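Long-range contacts in DNA polymerase sliding clamp (Archaeoglobus fulgidus, PDB 1RWZ), which probably encircles DNA as a ring-shaped homotrimer and serves as a moving platform that tethers DNA polymerase and other replication proteins to it: residues A[8-13]-A[226-231]; A[25-30]-A[67-72]; A[33-38]-A[46-51]; A[220-225]-A[235-240]. All coordinates share one frame; numbering follows the deposited sequence.

Interaction 1: residues A[8-13]-A[226-231]; sequences GELLKT and ELVGGR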
loop_
_atom_site.group_PDB
_atom_site.type_symbol
_atom_site.label_atom_id
_atom_site.label_comp_id
_atom_site.label_asym_id
_atom_site.label_seq_id
_atom_site.Cartn_x
_atom_site.Cartn_y
_atom_site.Cartn_z
ATOM N N GLY A 8 17.851 -13.358 4.294
ATOM C CA GLY A 8 17.655 -11.990 3.852
ATOM C C GLY A 8 16.987 -11.148 4.923
ATOM O O GLY A 8 17.367 -9.995 5.146
ATOM N N GLU A 9 15.995 -11.721 5.600
ATOM C CA GLU A 9 15.290 -10.995 6.647
ATOM C C GLU A 9 16.246 -10.589 7.764
ATOM O O GLU A 9 16.135 -9.492 8.316
ATOM C CB GLU A 9 14.148 -11.844 7.219
ATOM C CG GLU A 9 13.371 -11.156 8.336
ATOM C CD GLU A 9 12.247 -12.012 8.898
ATOM O OE1 GLU A 9 12.370 -13.256 8.872
ATOM O OE2 GLU A 9 11.248 -11.438 9.385
ATOM N N LEU A 10 17.191 -11.462 8.096
ATOM C CA LEU A 10 18.138 -11.139 9.159
ATOM C C LEU A 10 18.979 -9.929 8.768
ATOM O O LEU A 10 19.140 -8.991 9.553
ATOM C CB LEU A 10 19.039 -12.340 9.451
ATOM C CG LEU A 10 20.057 -12.217 10.591
ATOM C CD1 LEU A 10 19.371 -11.738 11.875
ATOM C CD2 LEU A 10 20.713 -13.571 10.807
ATOM N N LEU A 11 19.505 -9.929 7.550
ATOM C CA LEU A 11 20.325 -8.801 7.111
ATOM C C LEU A 11 19.504 -7.512 7.002
ATOM O O LEU A 11 19.935 -6.447 7.452
ATOM C CB LEU A 11 20.984 -9.112 5.762
ATOM C CG LEU A 11 21.866 -8.006 5.159
ATOM C CD1 LEU A 11 22.914 -7.561 6.163
ATOM C CD2 LEU A 11 22.539 -8.521 3.904
ATOM N N LYS A 12 18.319 -7.612 6.414
ATOM C CA LYS A 12 17.460 -6.441 6.230
ATOM C C LYS A 12 17.050 -5.798 7.551
ATOM O O LYS A 12 17.095 -4.572 7.706
ATOM C CB LYS A 12 16.209 -6.835 5.432
ATOM C CG LYS A 12 16.513 -7.280 3.994
ATOM C CD LYS A 12 15.333 -8.007 3.339
ATOM C CE LYS A 12 14.139 -7.094 3.077
ATOM N NZ LYS A 12 14.406 -6.108 1.990
ATOM N N THR A 13 16.661 -6.629 8.508
ATOM C CA THR A 13 16.221 -6.129 9.802
ATOM C C THR A 13 17.329 -5.480 10.622
ATOM O O THR A 13 17.128 -4.402 11.189
ATOM C CB THR A 13 15.550 -7.258 10.615
ATOM O OG1 THR A 13 14.334 -7.637 9.960
ATOM C CG2 THR A 13 15.225 -6.792 12.030
ATOM N N GLU A 226 14.365 -9.089 20.509
ATOM C CA GLU A 226 14.906 -10.327 19.953
ATOM C C GLU A 226 14.080 -10.473 18.684
ATOM O O GLU A 226 12.867 -10.684 18.732
ATOM C CB GLU A 226 14.720 -11.487 20.933
ATOM C CG GLU A 226 15.564 -11.266 22.182
ATOM C CD GLU A 226 15.492 -12.396 23.182
ATOM O OE1 GLU A 226 16.112 -13.453 22.944
ATOM O OE2 GLU A 226 14.813 -12.219 24.211
ATOM N N LEU A 227 14.753 -10.325 17.548
ATOM C CA LEU A 227 14.096 -10.319 16.244
ATOM C C LEU A 227 14.462 -11.434 15.275
ATOM O O LEU A 227 15.437 -12.150 15.467
ATOM C CB LEU A 227 14.398 -8.985 15.554
ATOM C CG LEU A 227 14.229 -7.727 16.410
ATOM C CD1 LEU A 227 14.757 -6.504 15.647
ATOM C CD2 LEU A 227 12.766 -7.552 16.761
ATOM N N VAL A 228 13.669 -11.529 14.209
ATOM C CA VAL A 228 13.872 -12.510 13.146
ATOM C C VAL A 228 13.948 -13.938 13.676
ATOM O O VAL A 228 14.964 -14.621 13.531
ATOM C CB VAL A 228 15.154 -12.184 12.340
ATOM C CG1 VAL A 228 15.190 -13.003 11.052
ATOM C CG2 VAL A 228 15.189 -10.689 12.011
ATOM N N GLY A 229 12.856 -14.390 14.280
ATOM C CA GLY A 229 12.836 -15.735 14.826
ATOM C C GLY A 229 13.823 -15.890 15.969
ATOM O O GLY A 229 14.315 -16.987 16.238
ATOM N N GLY A 230 14.117 -14.786 16.648
ATOM C CA GLY A 230 15.049 -14.834 17.758
ATOM C C GLY A 230 16.499 -14.977 17.328
ATOM O O GLY A 230 17.361 -15.327 18.139
ATOM N N ARG A 231 16.780 -14.701 16.059
ATOM C CA ARG A 231 18.141 -14.813 15.548
ATOM C C ARG A 231 19.020 -13.622 15.914
ATOM O O ARG A 231 20.241 -13.755 16.048
ATOM C CB ARG A 231 18.135 -14.952 14.025
ATOM C CG ARG A 231 17.550 -16.256 13.479
ATOM C CD ARG A 231 17.757 -16.282 11.970
ATOM N NE ARG A 231 17.200 -17.450 11.287
ATOM C CZ ARG A 231 15.902 -17.682 11.108
ATOM N NH1 ARG A 231 14.989 -16.837 11.575
ATOM N NH2 ARG A 231 15.516 -18.745 10.416
#
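The tight turn that closes the hairpin of strands 221-227 and 232-238 rests against the first two turns of helix 8-19, and Val228 is the residue that meets the helix. Its two methyls divide the work. CG1, anti to the backbone N (chi1 -167°), passes the extended chain of Glu9, the two side chains running in opposite directions; it lies 3.6 Å from Glu9 OE1 and also against the Glu9 CG methylene. CG2 is turned to Thr13, one helical turn further on, at 3.7 Å from Thr13 CB. Leu10 lies between these two positions in the chain and adds a looser contact, its CB 4.2 Å from Val228 CG1.

Val228 to Arg231 form a type I' beta turn, a two-residue reversal well suited to a hairpin, with Gly229 and Gly230 at its corner, both at positive phi. Val228 O is gripped twice from within the turn: Arg231 N closes the turn at 3.1 Å, and Arg231 NH1 folds back to the same oxygen at 3.0 Å. The two donors reach it from opposite faces of the carbonyl plane, NH1 standing well above that plane. The aliphatic part of Arg231 crosses the end of Leu10, with Arg231 CB 4.1 Å from Leu10 CD1. On the other flank Thr13 CG2 meets Leu227 CD1 at 3.7 Å, where the strand runs into the turn. No hydrogen bond joins the two segments; here the turn of the C-terminal-domain hairpin meets the N-terminal-domain helix by side-chain packing alone. Further out, Leu10 also touches Ala232, and Arg231 O accepts a hydrogen bond from Ser55 OG.

Interaction 2: residues A[25-30]-A[67-72]; sequences ARIHFL and IGVDMD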
loop_
_atom_site.group_PDB
_atom_site.type_symbol
_atom_site.label_atom_id
_atom_site.label_comp_id
_atom_site.label_asym_id
_atom_site.label_seq_id
_atom_site.Cartn_x
_atom_site.Cartn_y
_atom_site.Cartn_z
ATOM N N ALA A 25 28.899 2.690 10.191
ATOM C CA ALA A 25 29.087 1.934 11.418
ATOM C C ALA A 25 30.198 0.908 11.324
ATOM O O ALA A 25 30.534 0.432 10.237
ATOM C CB ALA A 25 27.779 1.245 11.804
ATOM N N ARG A 26 30.777 0.578 12.474
ATOM C CA ARG A 26 31.821 -0.431 12.534
ATOM C C ARG A 26 31.119 -1.756 12.780
ATOM O O ARG A 26 30.298 -1.862 13.691
ATOM C CB ARG A 26 32.780 -0.183 13.701
ATOM C CG ARG A 26 33.743 0.980 13.540
ATOM C CD ARG A 26 34.842 0.876 14.600
ATOM N NE ARG A 26 35.671 2.075 14.682
ATOM C CZ ARG A 26 35.207 3.277 15.006
ATOM N NH1 ARG A 26 33.920 3.434 15.276
ATOM N NH2 ARG A 26 36.028 4.317 15.063
ATOM N N ILE A 27 31.434 -2.758 11.971
ATOM C CA ILE A 27 30.838 -4.079 12.131
ATOM C C ILE A 27 31.947 -5.035 12.539
ATOM O O ILE A 27 32.939 -5.187 11.827
ATOM C CB ILE A 27 30.211 -4.591 10.820
ATOM C CG1 ILE A 27 29.195 -3.574 10.295
ATOM C CG2 ILE A 27 29.563 -5.951 11.059
ATOM C CD1 ILE A 27 28.100 -3.233 11.261
ATOM N N HIS A 28 31.776 -5.674 13.689
ATOM C CA HIS A 28 32.770 -6.603 14.200
ATOM C C HIS A 28 32.368 -8.046 13.951
ATOM O O HIS A 28 31.273 -8.467 14.327
ATOM C CB HIS A 28 32.944 -6.417 15.711
ATOM C CG HIS A 28 33.276 -5.016 16.121
ATOM N ND1 HIS A 28 34.561 -4.518 16.098
ATOM C CD2 HIS A 28 32.487 -4.003 16.549
ATOM C CE1 HIS A 28 34.548 -3.257 16.493
ATOM N NE2 HIS A 28 33.302 -2.920 16.771
ATOM N N PHE A 29 33.251 -8.799 13.305
ATOM C CA PHE A 29 33.005 -10.211 13.081
ATOM C C PHE A 29 33.875 -10.906 14.114
ATOM O O PHE A 29 35.090 -11.044 13.939
ATOM C CB PHE A 29 33.395 -10.627 11.665
ATOM C CG PHE A 29 32.413 -10.188 10.623
ATOM C CD1 PHE A 29 32.473 -8.906 10.086
ATOM C CD2 PHE A 29 31.396 -11.042 10.209
ATOM C CE1 PHE A 29 31.531 -8.481 9.150
ATOM C CE2 PHE A 29 30.449 -10.626 9.274
ATOM C CZ PHE A 29 30.516 -9.344 8.743
ATOM N N LEU A 30 33.243 -11.314 15.209
ATOM C CA LEU A 30 33.940 -11.970 16.310
ATOM C C LEU A 30 33.759 -13.477 16.255
ATOM O O LEU A 30 32.900 -13.980 15.537
ATOM C CB LEU A 30 33.405 -11.440 17.640
ATOM C CG LEU A 30 33.296 -9.917 17.763
ATOM C CD1 LEU A 30 32.634 -9.571 19.086
ATOM C CD2 LEU A 30 34.675 -9.282 17.661
ATOM N N ILE A 67 35.163 -4.104 10.265
ATOM C CA ILE A 67 35.083 -3.398 8.992
ATOM C C ILE A 67 34.214 -2.156 9.152
ATOM O O ILE A 67 33.376 -2.087 10.052
ATOM C CB ILE A 67 34.486 -4.288 7.865
ATOM C CG1 ILE A 67 33.085 -4.772 8.259
ATOM C CG2 ILE A 67 35.413 -5.466 7.585
ATOM C CD1 ILE A 67 32.355 -5.503 7.143
ATOM N N GLY A 68 34.445 -1.165 8.296
ATOM C CA GLY A 68 33.664 0.057 8.331
ATOM C C GLY A 68 32.672 -0.024 7.190
ATOM O O GLY A 68 33.063 -0.248 6.048
ATOM N N VAL A 69 31.392 0.171 7.483
ATOM C CA VAL A 69 30.370 0.055 6.455
ATOM C C VAL A 69 29.457 1.264 6.284
ATOM O O VAL A 69 29.022 1.880 7.260
ATOM C CB VAL A 69 29.478 -1.180 6.733
ATOM C CG1 VAL A 69 28.491 -1.384 5.600
ATOM C CG2 VAL A 69 30.342 -2.412 6.915
ATOM N N ASP A 70 29.178 1.598 5.027
ATOM C CA ASP A 70 28.272 2.693 4.704
ATOM C C ASP A 70 26.893 2.060 4.853
ATOM O O ASP A 70 26.439 1.325 3.972
ATOM C CB ASP A 70 28.467 3.144 3.255
ATOM C CG ASP A 70 27.578 4.317 2.882
ATOM O OD1 ASP A 70 26.426 4.385 3.366
ATOM O OD2 ASP A 70 28.029 5.171 2.089
ATOM N N MET A 71 26.229 2.335 5.969
ATOM C CA MET A 71 24.921 1.755 6.224
ATOM C C MET A 71 23.807 2.230 5.295
ATOM O O MET A 71 22.870 1.481 5.032
ATOM C CB MET A 71 24.526 1.984 7.683
ATOM C CG MET A 71 25.482 1.337 8.676
ATOM S SD MET A 71 25.768 -0.422 8.356
ATOM C CE MET A 71 24.198 -1.096 8.837
ATOM N N ASP A 72 23.890 3.462 4.800
ATOM C CA ASP A 72 22.854 3.938 3.887
ATOM C C ASP A 72 22.870 3.071 2.628
ATOM O O ASP A 72 21.817 2.697 2.111
ATOM C CB ASP A 72 23.075 5.402 3.494
ATOM C CG ASP A 72 22.853 6.363 4.646
ATOM O OD1 ASP A 72 21.922 6.140 5.448
ATOM O OD2 ASP A 72 23.603 7.355 4.737
#
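Ala25 and Val69 exchange two backbone hydrogen bonds, Val69 N to Ala25 O at 2.9 Å and Ala25 N to Val69 O at 3.0 Å. The next hydrogen-bonded pair, Ile27 and Ile67, does the same, the bond from Ile27 N to Ile67 O being 2.8 Å long and nearly straight (171°). Between them Arg26 faces Gly68 as a non-hydrogen-bonded pair.

Ala25, Ile27, Ile67 and Val69 share one face of this antiparallel sheet. There Ile27 CG1 crosses Val69 CG2 at 3.8 Å, while its CB lies against Ile67 CG1. Ile67 CG1 sits between backbone N and carbonyl carbon (chi1 58°), which helps bring CD1 to the edge of the Phe29 ring, 3.7 Å from Phe29 CE1. Past the end of the strand, Met71 folds back to put its CG 3.9 Å from Ala25 CB. Asp70 starts that turn of chain as the N-cap of helix 71-78, its OD1 bonded to Arg73 N.

On the other face Arg26 NH1 bonds to Arg117 O. Strand 65-70 is the outermost strand here within the chain; strand 33-39 flanks strand 24-30 on its other side, and helix 8-19 covers Ala25 and Met71 through Ile18.

Interaction 3: residues A[33-38]-A[46-51]; sequences GLHSRA and MVIVDI
Six backbone hydrogen bonds hold the antiparallel hairpin of strands 33-39 and 45-52, two each between Leu34 and Ile51, Ser36 and Val49, and Ala38 and Val47. The shortest runs from Val49 N to Ser36 O, 2.7 Å. CA-H...O contacts fill the gaps, among them Arg37 CA to Val47 O at 3.1 Å.

The charged and histidine side chains share one face. His35 ND1 donates to Asp50 OD2 at 2.8 Å; the acceptor lies near the ring plane, but the donor stands above the carboxylate plane. The ring's other nitrogen, NE2, accepts from Arg37 NE at 3.0 Å, NE lying in the imidazole plane and NE2 in the guanidinium plane, while Arg37 NH1 bonds Pro120 O. Thus both ring nitrogens are engaged, which should fix the ring's rotation. A water donates to Asp50 OD2 and to Leu34 O. On the opposite face Ser36 OG bonds to Arg26 O of strand 24-30.

Apolar contacts there set Leu34 CB beside Ile51 CB at 4.1 Å and Ala38 CB against Val47 CG1 at 4.2 Å. On the His35 face Ile48 CG2 touches His35 CE1 at 3.6 Å.

Helix 8-19 covers the face of Leu34, Val49 and Ile51, with Val14 and Ile18 on Val49. Strand 24-30 pairs with one side of the hairpin and strand 232-238 with the other.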
loop_
_atom_site.group_PDB
_atom_site.type_symbol
_atom_site.label_atom_id
_atom_site.label_comp_id
_atom_site.label_asym_id
_atom_site.label_seq_id
_atom_site.Cartn_x
_atom_site.Cartn_y
_atom_site.Cartn_z
ATOM N N GLY A 33 30.293 -14.283 17.008
ATOM C CA GLY A 33 29.263 -13.780 16.111
ATOM C C GLY A 33 29.469 -12.330 15.713
ATOM O O GLY A 33 30.531 -11.752 15.954
ATOM N N LEU A 34 28.448 -11.738 15.102
ATOM C CA LEU A 34 28.518 -10.350 14.659
ATOM C C LEU A 34 28.073 -9.379 15.746
ATOM O O LEU A 34 27.098 -9.624 16.458
ATOM C CB LEU A 34 27.656 -10.170 13.401
ATOM C CG LEU A 34 27.585 -8.793 12.729
ATOM C CD1 LEU A 34 27.184 -8.973 11.272
ATOM C CD2 LEU A 34 26.589 -7.895 13.454
ATOM N N HIS A 35 28.802 -8.274 15.875
ATOM C CA HIS A 35 28.484 -7.252 16.863
ATOM C C HIS A 35 28.655 -5.863 16.259
ATOM O O HIS A 35 29.577 -5.633 15.482
ATOM C CB HIS A 35 29.407 -7.375 18.078
ATOM C CG HIS A 35 29.191 -6.306 19.106
ATOM N ND1 HIS A 35 28.122 -6.314 19.978
ATOM C CD2 HIS A 35 29.880 -5.169 19.369
ATOM C CE1 HIS A 35 28.163 -5.230 20.731
ATOM N NE2 HIS A 35 29.218 -4.518 20.381
ATOM N N SER A 36 27.760 -4.947 16.612
ATOM C CA SER A 36 27.842 -3.569 16.133
ATOM C C SER A 36 27.089 -2.655 17.090
ATOM O O SER A 36 25.993 -2.982 17.540
ATOM C CB SER A 36 27.253 -3.438 14.725
ATOM O OG SER A 36 27.457 -2.127 14.212
ATOM N N ARG A 37 27.682 -1.509 17.406
ATOM C CA ARG A 37 27.051 -0.562 18.315
ATOM C C ARG A 37 27.273 0.847 17.779
ATOM O O ARG A 37 28.300 1.120 17.151
ATOM C CB ARG A 37 27.658 -0.690 19.713
ATOM C CG ARG A 37 29.100 -0.223 19.780
ATOM C CD ARG A 37 29.718 -0.437 21.148
ATOM N NE ARG A 37 30.055 -1.835 21.388
ATOM C CZ ARG A 37 30.843 -2.243 22.374
ATOM N NH1 ARG A 37 31.372 -1.353 23.203
ATOM N NH2 ARG A 37 31.100 -3.533 22.535
ATOM N N ALA A 38 26.310 1.731 18.019
ATOM C CA ALA A 38 26.406 3.106 17.546
ATOM C C ALA A 38 25.442 4.034 18.276
ATOM O O ALA A 38 24.391 3.609 18.749
ATOM C CB ALA A 38 26.130 3.160 16.043
ATOM N N MET A 46 21.147 4.966 21.498
ATOM C CA MET A 46 22.230 4.077 21.111
ATOM C C MET A 46 21.606 2.758 20.663
ATOM O O MET A 46 20.511 2.407 21.100
ATOM C CB MET A 46 23.159 3.826 22.306
ATOM C CG MET A 46 24.345 2.900 22.025
ATOM S SD MET A 46 25.317 2.487 23.514
ATOM C CE MET A 46 26.438 3.864 23.604
ATOM N N VAL A 47 22.295 2.048 19.779
ATOM C CA VAL A 47 21.819 0.748 19.315
ATOM C C VAL A 47 22.967 -0.246 19.456
ATOM O O VAL A 47 24.123 0.073 19.171
ATOM C CB VAL A 47 21.330 0.799 17.839
ATOM C CG1 VAL A 47 22.473 1.177 16.906
ATOM C CG2 VAL A 47 20.726 -0.560 17.446
ATOM N N ILE A 48 22.649 -1.443 19.932
ATOM C CA ILE A 48 23.646 -2.481 20.118
ATOM C C ILE A 48 23.077 -3.721 19.448
ATOM O O ILE A 48 22.024 -4.211 19.852
ATOM C CB ILE A 48 23.867 -2.790 21.606
ATOM C CG1 ILE A 48 24.195 -1.501 22.373
ATOM C CG2 ILE A 48 24.989 -3.811 21.754
ATOM C CD1 ILE A 48 24.111 -1.650 23.889
ATOM N N VAL A 49 23.772 -4.209 18.425
ATOM C CA VAL A 49 23.335 -5.381 17.676
ATOM C C VAL A 49 24.260 -6.570 17.892
ATOM O O VAL A 49 25.482 -6.451 17.809
ATOM C CB VAL A 49 23.288 -5.093 16.152
ATOM C CG1 VAL A 49 22.954 -6.373 15.388
ATOM C CG2 VAL A 49 22.257 -4.020 15.848
ATOM N N ASP A 50 23.661 -7.723 18.167
ATOM C CA ASP A 50 24.413 -8.948 18.355
ATOM C C ASP A 50 23.735 -10.084 17.604
ATOM O O ASP A 50 22.553 -10.352 17.817
ATOM C CB ASP A 50 24.502 -9.325 19.841
ATOM C CG ASP A 50 25.516 -8.486 20.601
ATOM O OD1 ASP A 50 25.099 -7.623 21.401
ATOM O OD2 ASP A 50 26.731 -8.691 20.391
ATOM N N ILE A 51 24.479 -10.724 16.707
ATOM C CA ILE A 51 23.967 -11.876 15.971
ATOM C C ILE A 51 24.917 -13.028 16.285
ATOM O O ILE A 51 26.013 -13.112 15.729
ATOM C CB ILE A 51 23.965 -11.675 14.440
ATOM C CG1 ILE A 51 23.233 -10.390 14.063
ATOM C CG2 ILE A 51 23.262 -12.871 13.777
ATOM C CD1 ILE A 51 23.182 -10.148 12.552
HETATM O O HOH W 1 27.807 -11.255 18.972
#

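Interaction 4: residues A[220-225]-A[235-240]; sequences PVRLVF and EYILAP
Glu235 OE1 takes the shortest polar bond of the pair, 2.6 Å from Arg222 NE and nearly straight (170°). The carboxylate's other oxygen, Glu235 OE2, accepts from Arg222 NH2 at 3.1 Å, making a side-on, two-pronged salt bridge. Both acceptors lie in the guanidinium plane, whereas the nitrogens stand above the carboxylate plane; the two flat groups are turned 37° apart. Glu235 reaches across with a fully extended chain, its CG anti to the backbone N (chi1 172°), and Arg222 bends at chi3 to present its NE edge. Two bonds at separate oxygens should hold the carboxylate against rotation. Val224 CG2 packs against the same group, 3.9 Å from Glu235 CD.

The bridge spans a beta hairpin. Its antiparallel backbone is joined by paired bonds between Leu223 and Tyr236, with Leu223 N to Tyr236 O at 2.8 Å, and by a longer pair between Val221 and Leu238. At the end away from the turn, Pro220 CB rests on Ile237 CG2 at 3.8 Å. The Pro220 ring also crosses that of Pro240, with Pro220 CG 3.8 Å from Pro240 CD. On the face carrying Leu223 and Tyr236, Phe225 CE1 approaches the edge of the Tyr236 ring, 4.0 Å from Tyr236 CD1.

Tyr236 OH is bonded to Ala17 O near the end of helix 8-19, and its ring stacks with Phe201. Helix 195-201 covers Leu223 and Leu238 on this face, while strand 210-215 continues the sheet beyond strand 221-227 and strand 45-52 beyond strand 232-238.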
loop_
_atom_site.group_PDB
_atom_site.type_symbol
_atom_site.label_atom_id
_atom_site.label_comp_id
_atom_site.label_asym_id
_atom_site.label_seq_id
_atom_site.Cartn_x
_atom_site.Cartn_y
_atom_site.Cartn_z
ATOM N N PRO A 220 18.283 6.104 31.577
ATOM C CA PRO A 220 17.954 5.708 30.203
ATOM C C PRO A 220 17.255 4.351 30.272
ATOM O O PRO A 220 17.523 3.560 31.174
ATOM C CB PRO A 220 19.321 5.581 29.537
ATOM C CG PRO A 220 20.180 6.563 30.312
ATOM C CD PRO A 220 19.730 6.328 31.738
ATOM N N VAL A 221 16.355 4.085 29.334
ATOM C CA VAL A 221 15.671 2.799 29.322
ATOM C C VAL A 221 16.386 1.886 28.329
ATOM O O VAL A 221 16.917 2.354 27.318
ATOM C CB VAL A 221 14.174 2.959 28.919
ATOM C CG1 VAL A 221 14.058 3.586 27.528
ATOM C CG2 VAL A 221 13.470 1.606 28.960
ATOM N N ARG A 222 16.446 0.592 28.644
ATOM C CA ARG A 222 17.054 -0.384 27.749
ATOM C C ARG A 222 15.903 -1.196 27.158
ATOM O O ARG A 222 15.088 -1.744 27.899
ATOM C CB ARG A 222 17.986 -1.346 28.497
ATOM C CG ARG A 222 19.262 -0.743 29.070
ATOM C CD ARG A 222 20.057 -1.833 29.802
ATOM N NE ARG A 222 20.403 -2.939 28.911
ATOM C CZ ARG A 222 20.640 -4.189 29.305
ATOM N NH1 ARG A 222 20.571 -4.515 30.592
ATOM N NH2 ARG A 222 20.935 -5.123 28.407
ATOM N N LEU A 223 15.841 -1.254 25.833
ATOM C CA LEU A 223 14.804 -1.999 25.128
ATOM C C LEU A 223 15.507 -3.092 24.339
ATOM O O LEU A 223 16.062 -2.842 23.273
ATOM C CB LEU A 223 14.040 -1.065 24.186
ATOM C CG LEU A 223 13.359 0.111 24.900
ATOM C CD1 LEU A 223 12.820 1.097 23.875
ATOM C CD2 LEU A 223 12.241 -0.402 25.796
ATOM N N VAL A 224 15.495 -4.304 24.877
ATOM C CA VAL A 224 16.160 -5.411 24.219
ATOM C C VAL A 224 15.174 -6.212 23.382
ATOM O O VAL A 224 14.359 -6.968 23.915
ATOM C CB VAL A 224 16.831 -6.338 25.251
ATOM C CG1 VAL A 224 17.679 -7.392 24.546
ATOM C CG2 VAL A 224 17.700 -5.511 26.197
ATOM N N PHE A 225 15.250 -6.024 22.069
ATOM C CA PHE A 225 14.387 -6.739 21.140
ATOM C C PHE A 225 15.105 -7.990 20.624
ATOM O O PHE A 225 16.307 -7.958 20.349
ATOM C CB PHE A 225 14.047 -5.877 19.913
ATOM C CG PHE A 225 13.213 -4.667 20.211
ATOM C CD1 PHE A 225 13.813 -3.463 20.577
ATOM C CD2 PHE A 225 11.830 -4.715 20.082
ATOM C CE1 PHE A 225 13.045 -2.326 20.803
ATOM C CE2 PHE A 225 11.050 -3.584 20.308
ATOM C CZ PHE A 225 11.663 -2.381 20.668
ATOM N N GLU A 235 19.320 -4.119 20.797
ATOM C CA GLU A 235 19.013 -3.326 21.972
ATOM C C GLU A 235 19.138 -1.846 21.663
ATOM O O GLU A 235 20.135 -1.405 21.083
ATOM C CB GLU A 235 19.962 -3.673 23.124
ATOM C CG GLU A 235 19.812 -2.730 24.324
ATOM C CD GLU A 235 20.702 -3.096 25.501
ATOM O OE1 GLU A 235 20.783 -2.290 26.452
ATOM O OE2 GLU A 235 21.316 -4.182 25.487
ATOM N N TYR A 236 18.105 -1.098 22.028
ATOM C CA TYR A 236 18.098 0.347 21.860
ATOM C C TYR A 236 18.100 0.920 23.271
ATOM O O TYR A 236 17.412 0.410 24.160
ATOM C CB TYR A 236 16.840 0.825 21.130
ATOM C CG TYR A 236 16.861 0.658 19.623
ATOM C CD1 TYR A 236 15.943 -0.180 18.981
ATOM C CD2 TYR A 236 17.759 1.377 18.836
ATOM C CE1 TYR A 236 15.920 -0.290 17.590
ATOM C CE2 TYR A 236 17.746 1.276 17.448
ATOM C CZ TYR A 236 16.824 0.447 16.831
ATOM O OH TYR A 236 16.789 0.378 15.455
ATOM N N ILE A 237 18.889 1.965 23.481
ATOM C CA ILE A 237 18.951 2.623 24.780
ATOM C C ILE A 237 18.563 4.064 24.495
ATOM O O ILE A 237 19.096 4.684 23.573
ATOM C CB ILE A 237 20.369 2.560 25.383
ATOM C CG1 ILE A 237 20.778 1.095 25.569
ATOM C CG2 ILE A 237 20.396 3.292 26.729
ATOM C CD1 ILE A 237 22.196 0.891 26.055
ATOM N N LEU A 238 17.624 4.584 25.275
ATOM C CA LEU A 238 17.125 5.936 25.073
ATOM C C LEU A 238 17.266 6.797 26.318
ATOM O O LEU A 238 16.813 6.415 27.399
ATOM C CB LEU A 238 15.650 5.876 24.657
ATOM C CG LEU A 238 14.892 7.188 24.445
ATOM C CD1 LEU A 238 15.587 8.010 23.368
ATOM C CD2 LEU A 238 13.450 6.895 24.048
ATOM N N ALA A 239 17.895 7.960 26.154
ATOM C CA ALA A 239 18.087 8.902 27.262
ATOM C C ALA A 239 16.730 9.385 27.769
ATOM O O ALA A 239 15.779 9.534 26.999
ATOM C CB ALA A 239 18.935 10.097 26.793
ATOM N N PRO A 240 16.626 9.661 29.078
ATOM C CA PRO A 240 15.368 10.123 29.667
ATOM C C PRO A 240 15.156 11.634 29.672
ATOM O O PRO A 240 16.101 12.410 29.512
ATOM C CB PRO A 240 15.449 9.579 31.082
ATOM C CG PRO A 240 16.912 9.831 31.414
ATOM C CD PRO A 240 17.637 9.410 30.126
#

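In the fold
Interactions 2, 3 and 4 are buried strand pairs of one continuous antiparallel sheet that runs from the N-terminal into the C-terminal domain; interaction 1, partly buried, sets a helix against a hairpin turn. Interactions 2 and 3 meet through neighbouring strands 24-30 and 33-39, where His28 N probably bonds to His35 O. Across the domain junction, Ile48 N probably bonds to Glu235 O, joining interactions 3 and 4. Interactions 1 and 4 share strand 221-227, and Leu10 also packs on Ile51 of interaction 3. Chemistry differs accordingly: interaction 2 has apolar cross-strand side-chain contacts, interactions 3 and 4 add charged or histidine pairs on one face, and interaction 1 relies on methyl and methylene packing at a partly exposed turn.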